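Putative prolyl-tRNA synthetase (Leishmania major, PDB 5XIL) probably catalyses the ATP-dependent attachment of L-proline to tRNA(Pro), releasing AMP and diphosphate. Local coordinates at residues Arg318-Leu323 with Trp383-Pro388. Residues are numbered along the deposited sequence; the frame is centred on the assembly and turned at random.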
ATOM      1  N   ARG A 318      17.254 -13.982  22.744  1.00 19.84           N
ATOM      2  CA  ARG A 318      16.613 -15.225  22.454  1.00 20.90           C
ATOM      3  C   ARG A 318      15.098 -15.126  22.543  1.00 18.71           C
ATOM      4  O   ARG A 318      14.364 -15.745  21.770  1.00 18.94           O
ATOM      5  CB  ARG A 318      17.107 -16.279  23.442  1.00 23.65           C
ATOM      6  CG  ARG A 318      16.494 -17.644  23.252  1.00 27.28           C
ATOM      7  CD  ARG A 318      17.389 -18.688  23.934  1.00 32.11           C
ATOM      8  NE  ARG A 318      17.388 -18.626  25.419  1.00 35.44           N
ATOM      9  CZ  ARG A 318      18.381 -18.185  26.212  1.00 40.98           C
ATOM     10  NH1 ARG A 318      19.536 -17.711  25.720  1.00 41.19           N
ATOM     11  NH2 ARG A 318      18.222 -18.221  27.546  1.00 48.84           N
ATOM     12  N   LEU A 319      14.647 -14.464  23.568  1.00 18.56           N
ATOM     13  CA  LEU A 319      13.222 -14.257  23.752  1.00 17.83           C
ATOM     14  C   LEU A 319      12.619 -13.490  22.570  1.00 17.07           C
ATOM     15  O   LEU A 319      11.591 -13.855  22.020  1.00 17.26           O
ATOM     16  CB  LEU A 319      12.962 -13.570  25.096  1.00 16.01           C
ATOM     17  CG  LEU A 319      11.470 -13.214  25.328  1.00 15.50           C
ATOM     18  CD1 LEU A 319      10.652 -14.494  25.339  1.00 16.45           C
ATOM     19  CD2 LEU A 319      11.179 -12.450  26.612  1.00 15.82           C
ATOM     20  N   GLU A 320      13.288 -12.449  22.182  1.00 18.79           N
ATOM     21  CA  GLU A 320      12.892 -11.664  21.029  1.00 20.22           C
ATOM     22  C   GLU A 320      12.705 -12.563  19.829  1.00 21.77           C
ATOM     23  O   GLU A 320      11.699 -12.490  19.096  1.00 18.30           O
ATOM     24  CB  GLU A 320      13.920 -10.610  20.727  1.00 20.69           C
ATOM     25  CG  GLU A 320      13.525  -9.756  19.535  1.00 25.02           C
ATOM     26  CD  GLU A 320      14.570  -8.734  19.137  1.00 29.39           C
ATOM     27  OE1 GLU A 320      15.449  -8.304  19.919  1.00 38.35           O
ATOM     28  OE2 GLU A 320      14.483  -8.336  17.999  1.00 32.36           O
ATOM     29  N   SER A 321      13.690 -13.434  19.633  1.00 21.56           N
ATOM     30  CA  SER A 321      13.689 -14.304  18.478  1.00 19.48           C
ATOM     31  C   SER A 321      12.539 -15.278  18.523  1.00 17.56           C
ATOM     32  O   SER A 321      11.910 -15.532  17.507  1.00 15.81           O
ATOM     33  CB  SER A 321      15.059 -14.973  18.298  1.00 22.77           C
ATOM     34  OG  SER A 321      14.878 -15.884  17.216  1.00 26.48           O
ATOM     35  N   GLU A 322      12.271 -15.849  19.690  1.00 17.65           N
ATOM     36  CA  GLU A 322      11.231 -16.840  19.860  1.00 17.19           C
ATOM     37  C   GLU A 322       9.859 -16.176  19.644  1.00 16.04           C
ATOM     38  O   GLU A 322       8.947 -16.720  18.997  1.00 15.82           O
ATOM     39  CB  GLU A 322      11.258 -17.400  21.279  1.00 21.56           C
ATOM     40  CG  GLU A 322      12.497 -18.284  21.537  1.00 25.86           C
ATOM     41  CD  GLU A 322      12.661 -18.743  22.987  1.00 32.06           C
ATOM     42  OE1 GLU A 322      11.760 -18.521  23.822  1.00 28.29           O
ATOM     43  OE2 GLU A 322      13.743 -19.337  23.310  1.00 33.74           O
ATOM     44  N   LEU A 323       9.711 -14.979  20.206  1.00 15.45           N
ATOM     45  CA  LEU A 323       8.380 -14.319  19.997  1.00 15.34           C
ATOM     46  C   LEU A 323       8.115 -13.991  18.522  1.00 16.17           C
ATOM     47  O   LEU A 323       7.003 -14.217  17.987  1.00 17.06           O
ATOM     48  CB  LEU A 323       8.265 -13.126  20.895  1.00 14.19           C
ATOM     49  CG  LEU A 323       8.245 -13.354  22.401  1.00 14.85           C
ATOM     50  CD1 LEU A 323       8.225 -12.032  23.114  1.00 15.64           C
ATOM     51  CD2 LEU A 323       7.046 -14.135  22.822  1.00 16.88           C
ATOM     52  N   TRP A 383       8.172 -19.152  30.563  1.00 17.76           N
ATOM     53  CA  TRP A 383       9.049 -19.097  29.452  1.00 18.75           C
ATOM     54  C   TRP A 383       9.417 -20.480  29.013  1.00 22.75           C
ATOM     55  O   TRP A 383      10.240 -21.145  29.672  1.00 19.76           O
ATOM     56  CB  TRP A 383      10.259 -18.278  29.784  1.00 18.93           C
ATOM     57  CG  TRP A 383      11.136 -18.006  28.618  1.00 20.06           C
ATOM     58  CD1 TRP A 383      10.924 -18.321  27.309  1.00 21.58           C
ATOM     59  CD2 TRP A 383      12.365 -17.320  28.654  1.00 22.03           C
ATOM     60  NE1 TRP A 383      11.960 -17.907  26.543  1.00 20.82           N
ATOM     61  CE2 TRP A 383      12.841 -17.242  27.334  1.00 22.90           C
ATOM     62  CE3 TRP A 383      13.107 -16.751  29.673  1.00 24.80           C
ATOM     63  CZ2 TRP A 383      14.068 -16.676  27.009  1.00 28.81           C
ATOM     64  CZ3 TRP A 383      14.283 -16.133  29.357  1.00 31.38           C
ATOM     65  CH2 TRP A 383      14.771 -16.115  28.030  1.00 28.93           C
ATOM     66  N   ASP A 384       8.778 -20.898  27.935  1.00 20.75           N
ATOM     67  CA  ASP A 384       8.827 -22.261  27.418  1.00 25.38           C
ATOM     68  C   ASP A 384       8.279 -22.248  25.988  1.00 23.85           C
ATOM     69  O   ASP A 384       8.137 -21.162  25.379  1.00 21.18           O
ATOM     70  CB  ASP A 384       8.090 -23.236  28.368  1.00 25.09           C
ATOM     71  CG  ASP A 384       6.616 -22.855  28.598  1.00 27.26           C
ATOM     72  OD1 ASP A 384       5.911 -22.362  27.670  1.00 24.48           O
ATOM     73  OD2 ASP A 384       6.172 -23.064  29.713  1.00 27.15           O
ATOM     74  N   ALA A 385       8.015 -23.430  25.431  1.00 21.38           N
ATOM     75  CA  ALA A 385       7.496 -23.610  24.078  1.00 21.63           C
ATOM     76  C   ALA A 385       6.150 -22.868  23.800  1.00 18.83           C
ATOM     77  O   ALA A 385       5.801 -22.617  22.651  1.00 19.01           O
ATOM     78  CB  ALA A 385       7.317 -25.101  23.764  1.00 23.20           C
ATOM     79  N   GLN A 386       5.409 -22.615  24.847  1.00 17.05           N
ATOM     80  CA  GLN A 386       4.075 -22.028  24.731  1.00 19.77           C
ATOM     81  C   GLN A 386       4.093 -20.508  24.822  1.00 17.75           C
ATOM     82  O   GLN A 386       3.034 -19.872  24.638  1.00 18.18           O
ATOM     83  CB  GLN A 386       3.175 -22.519  25.846  1.00 20.34           C
ATOM     84  CG  GLN A 386       2.577 -23.868  25.570  1.00 24.44           C
ATOM     85  CD  GLN A 386       3.600 -24.975  25.758  1.00 23.95           C
ATOM     86  OE1 GLN A 386       4.282 -25.042  26.797  1.00 25.03           O
ATOM     87  NE2 GLN A 386       3.705 -25.843  24.779  1.00 26.09           N
ATOM     88  N   THR A 387       5.265 -19.936  25.096  1.00 17.93           N
ATOM     89  CA  THR A 387       5.338 -18.496  25.366  1.00 18.07           C
ATOM     90  C   THR A 387       4.778 -17.615  24.165  1.00 17.01           C
ATOM     91  O   THR A 387       3.995 -16.692  24.410  1.00 15.25           O
ATOM     92  CB  THR A 387       6.754 -18.043  25.737  1.00 18.17           C
ATOM     93  OG1 THR A 387       7.277 -18.849  26.813  1.00 18.61           O
ATOM     94  CG2 THR A 387       6.781 -16.545  26.134  1.00 17.98           C
ATOM     95  N   PRO A 388       5.228 -17.859  22.939  1.00 17.83           N
ATOM     96  CA  PRO A 388       4.688 -17.021  21.866  1.00 17.52           C
ATOM     97  C   PRO A 388       3.150 -17.062  21.731  1.00 18.28           C
ATOM     98  O   PRO A 388       2.503 -15.997  21.573  1.00 16.71           O
ATOM     99  CB  PRO A 388       5.451 -17.491  20.624  1.00 18.52           C
ATOM    100  CG  PRO A 388       6.673 -18.212  21.156  1.00 17.50           C
ATOM    101  CD  PRO A 388       6.224 -18.810  22.435  1.00 18.24           C
TER
HETATM  102  O   HOH W   1       9.439 -19.268  23.595  1.00 24.82           O
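W383 meets L319 and E322 where helix 306-325 of the anticodon-binding domain, an alpha/beta fold with a five-stranded mixed sheet, packs against the capping-box turn that follows strand 378-382 and opens helix 387-412. The polar link is one hydrogen bond: W383 NE1 donates to E322 OE1 over 2.8 Å, nearly straight at 164°. OE1 lies in the indole plane and is approached on its syn side, with carboxylate and ring planes 58° apart. E322 reaches the indole with an extended chain beyond CG. A water between OE1 and D384 O would bridge helix and turn, but it is modelled too close to OE1 and the bridge is doubtful.

Apolar contacts flank this bond. L319 CD1 sits over one face of the indole, a CH-pi contact 4.2 Å from the centroid of the five-membered ring, while L319 CB touches CZ2. CG of L319 stands anti to the backbone N (chi1 176°), which brings CD1 over the ring; the side chain also touches L368, I295 and V356. One turn further along, L323 CD2 rests against P388 CA and T387 CG2.

Two arginines also meet the indole: R318 NH2 approaches CH2 obliquely at 4.1 Å, whereas R366 makes a cation-pi contact. P388 CG packs on the carbonyl oxygen of E322.

Within the turn, D384 and T387 form the capping box: D384 OD1 accepts from Q386 N, and T387 OG1 accepts from D384 N at 2.8 Å, the same hydroxyl that also hydrogen-bonds to A382 O.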